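Beta-lactamase Rm3 (PDB 5IQK) probably hydrolyses the amide bond of beta-lactam antibiotics with a two-zinc active site, as a subclass B3 metallo-beta-lactamase. Local coordinates at residues A[33-38]-A[42-47]; A[77-82]-A[114-119]. One frame throughout, in Å; residues are numbered along the deposited sequence.

Contact 1: A[33-38]-A[42-47]; sequences SVLVTS and HVLIDG
Val34 faces Ile45 and Val36 faces Val43 across an antiparallel beta hairpin, strands 34-36 and 42-45, in one of the two mixed sheets of the metallo-beta-lactamase fold. Both are hydrogen-bonded pairs. Val36 and Val43 exchange two nearly straight backbone bonds, Val36 N reaching Val43 O at 2.8 Å (174°), while the two between Val34 and Ile45 are more bent. The branched CB atoms of these four residues suit extended strands. They stand on one face of the sheet, with Val34 CB 4.3 Å from Ile45 CB, and there Val43 and Ile45 also pack on Leu74 of strand 70-74.

The other face carries Leu35 and Leu44, a non-hydrogen-bonded pair whose chain ends lean toward the other strand. In each, CG lies opposite the backbone N (chi1 -174° in Leu35), and the CD1 methyls meet at 4.2 Å. Ile60 of helix 53-62 covers Leu35, and Ile56 of the same helix covers Leu44.

At the turn end, the His42 ring lies alongside Thr37, both side chains pointing the same way. Thr37 CG2 sits over one ring face, 4.0 Å from the ring centroid, in a CH-pi contact. With OG1 between the backbone N and the carbonyl carbon (chi1 64°), it is the methyl that is turned to the ring. Phe65 meets the ring edge-to-face, and Ser38 N gives ND1 a weak bond in the ring plane. A flat imidazole suits this place, since it can offer a face to a methyl and a nitrogen to the backbone at once.

At the opposite end, small Ser33 tucks its hydroxyl among backbone carbonyls: OG lies 3.0 Å from Asp46 O and 3.2 Å from Ile45 O.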
loop_
_atom_site.group_PDB
_atom_site.type_symbol
_atom_site.label_atom_id
_atom_site.label_comp_id
_atom_site.label_asym_id
_atom_site.label_seq_id
_atom_site.Cartn_x
_atom_site.Cartn_y
_atom_site.Cartn_z
ATOM N N SER A 33 -2.168 -6.463 -1.346
ATOM C CA SER A 33 -2.821 -6.532 -0.049
ATOM C C SER A 33 -2.001 -7.525 0.756
ATOM O O SER A 33 -1.579 -8.546 0.218
ATOM C CB SER A 33 -4.282 -6.975 -0.165
ATOM O OG SER A 33 -4.894 -6.988 1.124
ATOM N N VAL A 34 -1.738 -7.220 2.023
ATOM C CA VAL A 34 -0.832 -8.036 2.821
ATOM C C VAL A 34 -1.477 -8.392 4.164
ATOM O O VAL A 34 -2.058 -7.529 4.835
ATOM C CB VAL A 34 0.527 -7.301 3.052
ATOM C CG1 VAL A 34 1.378 -8.012 4.115
ATOM C CG2 VAL A 34 1.302 -7.198 1.737
ATOM N N LEU A 35 -1.358 -9.659 4.542
ATOM C CA LEU A 35 -1.893 -10.169 5.801
ATOM C C LEU A 35 -0.756 -10.503 6.764
ATOM O O LEU A 35 0.176 -11.224 6.409
ATOM C CB LEU A 35 -2.759 -11.403 5.539
ATOM C CG LEU A 35 -3.535 -11.996 6.717
ATOM C CD1 LEU A 35 -4.689 -11.083 7.106
ATOM C CD2 LEU A 35 -4.034 -13.406 6.353
ATOM N N VAL A 36 -0.826 -9.952 7.971
ATOM C CA VAL A 36 0.167 -10.212 8.994
ATOM C C VAL A 36 -0.558 -10.842 10.188
ATOM O O VAL A 36 -1.382 -10.196 10.833
ATOM C CB VAL A 36 0.921 -8.929 9.438
ATOM C CG1 VAL A 36 2.090 -9.309 10.351
ATOM C CG2 VAL A 36 1.394 -8.113 8.222
ATOM N N THR A 37 -0.249 -12.098 10.473
ATOM C CA THR A 37 -1.095 -12.910 11.343
ATOM C C THR A 37 -0.561 -13.080 12.765
ATOM O O THR A 37 0.632 -12.921 13.025
ATOM C CB THR A 37 -1.285 -14.314 10.752
ATOM O OG1 THR A 37 -0.020 -14.983 10.706
ATOM C CG2 THR A 37 -1.871 -14.237 9.330
ATOM N N SER A 38 -1.466 -13.417 13.675
ATOM C CA SER A 38 -1.091 -13.827 15.026
ATOM C C SER A 38 -2.236 -14.637 15.616
ATOM O O SER A 38 -3.340 -14.642 15.078
ATOM C CB SER A 38 -0.770 -12.618 15.908
ATOM O OG SER A 38 -1.941 -12.114 16.527
ATOM N N HIS A 42 -5.414 -10.762 13.213
ATOM C CA HIS A 42 -4.520 -10.334 12.147
ATOM C C HIS A 42 -4.630 -8.868 11.751
ATOM O O HIS A 42 -5.610 -8.182 12.038
ATOM C CB HIS A 42 -4.752 -11.158 10.880
ATOM C CG HIS A 42 -5.061 -12.596 11.136
ATOM N ND1 HIS A 42 -4.309 -13.386 11.982
ATOM C CD2 HIS A 42 -6.057 -13.386 10.671
ATOM C CE1 HIS A 42 -4.819 -14.603 12.013
ATOM N NE2 HIS A 42 -5.880 -14.631 11.226
ATOM N N VAL A 43 -3.599 -8.428 11.051
ATOM C CA VAL A 43 -3.563 -7.102 10.442
ATOM C C VAL A 43 -3.626 -7.281 8.933
ATOM O O VAL A 43 -2.967 -8.165 8.380
ATOM C CB VAL A 43 -2.304 -6.335 10.826
ATOM C CG1 VAL A 43 -2.284 -4.947 10.139
ATOM C CG2 VAL A 43 -2.231 -6.177 12.338
ATOM N N LEU A 44 -4.450 -6.464 8.279
ATOM C CA LEU A 44 -4.582 -6.495 6.828
ATOM C C LEU A 44 -4.186 -5.142 6.287
ATOM O O LEU A 44 -4.619 -4.126 6.816
ATOM C CB LEU A 44 -6.010 -6.851 6.412
ATOM C CG LEU A 44 -6.311 -6.947 4.921
ATOM C CD1 LEU A 44 -5.463 -8.039 4.294
ATOM C CD2 LEU A 44 -7.791 -7.219 4.696
ATOM N N ILE A 45 -3.333 -5.136 5.271
ATOM C CA ILE A 45 -2.874 -3.891 4.673
ATOM C C ILE A 45 -3.431 -3.734 3.269
ATOM O O ILE A 45 -3.167 -4.561 2.392
ATOM C CB ILE A 45 -1.340 -3.810 4.636
ATOM C CG1 ILE A 45 -0.764 -4.089 6.027
ATOM C CG2 ILE A 45 -0.876 -2.434 4.156
ATOM C CD1 ILE A 45 0.737 -3.987 6.089
ATOM N N ASP A 46 -4.203 -2.658 3.101
ATOM C CA ASP A 46 -4.832 -2.218 1.851
ATOM C C ASP A 46 -5.973 -3.126 1.385
ATOM O O ASP A 46 -6.064 -4.305 1.764
ATOM C CB ASP A 46 -3.785 -2.059 0.754
ATOM C CG ASP A 46 -3.290 -0.624 0.634
ATOM O OD1 ASP A 46 -3.853 0.260 1.324
ATOM O OD2 ASP A 46 -2.362 -0.379 -0.168
ATOM N N GLY A 47 -6.862 -2.543 0.583
ATOM C CA GLY A 47 -8.119 -3.176 0.229
ATOM C C GLY A 47 -8.423 -3.243 -1.260
ATOM O O GLY A 47 -9.484 -3.732 -1.661
#

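Contact 2: A[77-82]-A[114-119]; sequences HGHIDH and PDDPQY. With ZN (zinc ion), chain C; ZN (zinc ion), chain D.
His79, at the N-cap position just before helix 80-83, faces a type I turn from Asp116 to Tyr119, with its CA 8.4 Å from that of Gln118, so side chains alone bridge the gap. His79 NE2 donates to Asp116 OD2 at 2.7 Å, nearly straight at 166°. The oxygen lies in the ring plane at the imidazole edge and accepts the hydrogen bond on its syn lone pair, although the carboxylate is turned 61° from the ring. On its anti lone pair, OD2 also accepts from Gln118 N, closing an Asx turn. Aspartate suits the place because its short chain lets one oxygen serve its own turn and the histidine together.

The side chain of Gln118 crosses that of His79 at about a right angle, its extended chain bringing OE1 to 3.3 Å from His79 CE1.

Segment 77-82 is the HxHxDH zinc-binding motif of the superfamily. His79 ND1 binds one zinc ion beside His77 NE2, with His155 completing the protein ligands. Asp81 OD2 and His82 NE2 hold the second zinc together with His223. One water bridges the metals closely and donates to Asp81 OD1; another lies between them at longer distances.

With ND1 on zinc and NE2 bonded to a carboxylate, the His79 ring is fixed in rotation; Asp116 thus acts as a second-shell residue, and its negative charge would be expected to strengthen donation from ND1 to the metal.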
loop_
_atom_site.group_PDB
_atom_site.type_symbol
_atom_site.label_atom_id
_atom_site.label_comp_id
_atom_site.label_asym_id
_atom_site.label_seq_id
_atom_site.Cartn_x
_atom_site.Cartn_y
_atom_site.Cartn_z
ATOM N N HIS A 77 -2.792 4.776 0.769
ATOM C CA HIS A 77 -3.356 6.086 0.396
ATOM C C HIS A 77 -4.781 5.967 -0.149
ATOM O O HIS A 77 -5.281 4.865 -0.398
ATOM C CB HIS A 77 -2.444 6.832 -0.596
ATOM C CG HIS A 77 -2.316 6.209 -1.959
ATOM N ND1 HIS A 77 -1.481 5.142 -2.215
ATOM C CD2 HIS A 77 -2.832 6.573 -3.164
ATOM C CE1 HIS A 77 -1.529 4.840 -3.503
ATOM N NE2 HIS A 77 -2.342 5.688 -4.099
ATOM N N GLY A 78 -5.421 7.118 -0.343
ATOM C CA GLY A 78 -6.860 7.195 -0.528
ATOM C C GLY A 78 -7.409 6.981 -1.928
ATOM O O GLY A 78 -8.606 7.133 -2.158
ATOM N N HIS A 79 -6.550 6.650 -2.878
ATOM C CA HIS A 79 -7.043 6.349 -4.216
ATOM C C HIS A 79 -7.899 5.101 -4.224
ATOM O O HIS A 79 -7.668 4.183 -3.434
ATOM C CB HIS A 79 -5.893 6.185 -5.196
ATOM C CG HIS A 79 -5.280 7.479 -5.636
ATOM N ND1 HIS A 79 -3.988 7.557 -6.094
ATOM C CD2 HIS A 79 -5.783 8.739 -5.698
ATOM C CE1 HIS A 79 -3.716 8.805 -6.437
ATOM N NE2 HIS A 79 -4.784 9.546 -6.196
ATOM N N ILE A 80 -8.864 5.072 -5.141
ATOM C CA ILE A 80 -9.833 3.983 -5.229
ATOM C C ILE A 80 -9.197 2.596 -5.382
ATOM O O ILE A 80 -9.785 1.600 -4.957
ATOM C CB ILE A 80 -10.832 4.239 -6.399
ATOM C CG1 ILE A 80 -11.950 3.191 -6.417
ATOM C CG2 ILE A 80 -10.104 4.296 -7.748
ATOM C CD1 ILE A 80 -13.166 3.601 -7.252
ATOM N N ASP A 81 -8.012 2.507 -5.977
ATOM C CA ASP A 81 -7.418 1.192 -6.207
ATOM C C ASP A 81 -6.700 0.637 -4.973
ATOM O O ASP A 81 -6.143 -0.461 -5.046
ATOM C CB ASP A 81 -6.447 1.216 -7.401
ATOM C CG ASP A 81 -5.351 2.274 -7.256
ATOM O OD1 ASP A 81 -5.680 3.386 -6.807
ATOM O OD2 ASP A 81 -4.173 1.999 -7.596
ATOM N N HIS A 82 -6.715 1.380 -3.857
ATOM C CA HIS A 82 -6.181 0.880 -2.577
ATOM C C HIS A 82 -7.239 0.961 -1.475
ATOM O O HIS A 82 -7.234 0.177 -0.516
ATOM C CB HIS A 82 -4.911 1.671 -2.193
ATOM C CG HIS A 82 -3.874 1.673 -3.273
ATOM N ND1 HIS A 82 -2.981 0.636 -3.447
ATOM C CD2 HIS A 82 -3.650 2.535 -4.292
ATOM C CE1 HIS A 82 -2.228 0.878 -4.504
ATOM N NE2 HIS A 82 -2.610 2.025 -5.038
ATOM N N PRO A 114 -9.409 18.287 -3.711
ATOM C CA PRO A 114 -8.793 19.114 -4.753
ATOM C C PRO A 114 -7.268 19.058 -4.750
ATOM O O PRO A 114 -6.675 19.343 -5.788
ATOM C CB PRO A 114 -9.283 20.523 -4.407
ATOM C CG PRO A 114 -10.546 20.318 -3.644
ATOM C CD PRO A 114 -10.321 19.064 -2.851
ATOM N N ASP A 115 -6.648 18.667 -3.635
ATOM C CA ASP A 115 -5.189 18.564 -3.586
ATOM C C ASP A 115 -4.641 17.253 -4.155
ATOM O O ASP A 115 -3.433 17.066 -4.233
ATOM C CB ASP A 115 -4.671 18.769 -2.148
ATOM C CG ASP A 115 -5.387 17.906 -1.114
ATOM O OD1 ASP A 115 -6.450 17.324 -1.422
ATOM O OD2 ASP A 115 -4.875 17.823 0.028
ATOM N N ASP A 116 -5.518 16.359 -4.597
ATOM C CA ASP A 116 -5.052 15.088 -5.146
ATOM C C ASP A 116 -4.661 15.265 -6.606
ATOM O O ASP A 116 -5.382 15.917 -7.376
ATOM C CB ASP A 116 -6.127 14.020 -5.006
ATOM C CG ASP A 116 -5.577 12.612 -5.162
ATOM O OD1 ASP A 116 -5.457 11.917 -4.133
ATOM O OD2 ASP A 116 -5.268 12.204 -6.308
ATOM N N PRO A 117 -3.504 14.715 -6.995
ATOM C CA PRO A 117 -3.113 14.812 -8.410
ATOM C C PRO A 117 -4.144 14.177 -9.350
ATOM O O PRO A 117 -4.161 14.529 -10.539
ATOM C CB PRO A 117 -1.778 14.057 -8.458
ATOM C CG PRO A 117 -1.229 14.203 -7.067
ATOM C CD PRO A 117 -2.431 14.159 -6.158
ATOM N N GLN A 118 -5.008 13.302 -8.831
ATOM C CA GLN A 118 -6.044 12.694 -9.663
ATOM C C GLN A 118 -7.471 13.089 -9.267
ATOM O O GLN A 118 -8.441 12.400 -9.610
ATOM C CB GLN A 118 -5.875 11.174 -9.667
ATOM C CG GLN A 118 -4.504 10.776 -10.187
ATOM C CD GLN A 118 -4.300 9.277 -10.259
ATOM O OE1 GLN A 118 -3.310 8.753 -9.731
ATOM N NE2 GLN A 118 -5.210 8.584 -10.930
ATOM N N TYR A 119 -7.601 14.248 -8.616
ATOM C CA TYR A 119 -8.912 14.832 -8.334
ATOM C C TYR A 119 -9.698 14.992 -9.634
ATOM O O TYR A 119 -9.104 15.353 -10.631
ATOM C CB TYR A 119 -8.745 16.205 -7.662
ATOM C CG TYR A 119 -10.049 16.898 -7.363
ATOM C CD1 TYR A 119 -10.454 18.031 -8.089
ATOM C CD2 TYR A 119 -10.885 16.422 -6.359
ATOM C CE1 TYR A 119 -11.650 18.668 -7.798
ATOM C CE2 TYR A 119 -12.070 17.053 -6.056
ATOM C CZ TYR A 119 -12.458 18.168 -6.786
ATOM O OH TYR A 119 -13.648 18.786 -6.483
HETATM ZN ZN ZN C . -2.523 6.121 -6.116
HETATM ZN ZN ZN D . -2.474 2.750 -6.905
HETATM O O HOH W 1 -2.942 4.753 -7.363
HETATM O O HOH W 2 -0.738 4.362 -6.702
#

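How the contacts relate
Following the chain from the N terminus, contact 1 comes first: 33-38 and 42-47 close a tight hairpin, with three residues between them, in the seven-stranded sheet. The chain then passes through helix 53-62 and strand 70-74, which lies beside strand 42-45, to reach the zinc-binding segment 77-82. Contact 2 closes a far longer loop of 31 residues, mostly helical, bringing 114-119 back to that segment. The two loops follow in series, neither nested nor crossed, and their centres lie about 22 Å apart. They nevertheless touch, where Gly47 N probably donates a hydrogen bond to His82 O (3.0 Å) and Asp46 packs on the His82 ring, joining the hairpin's end to the zinc site.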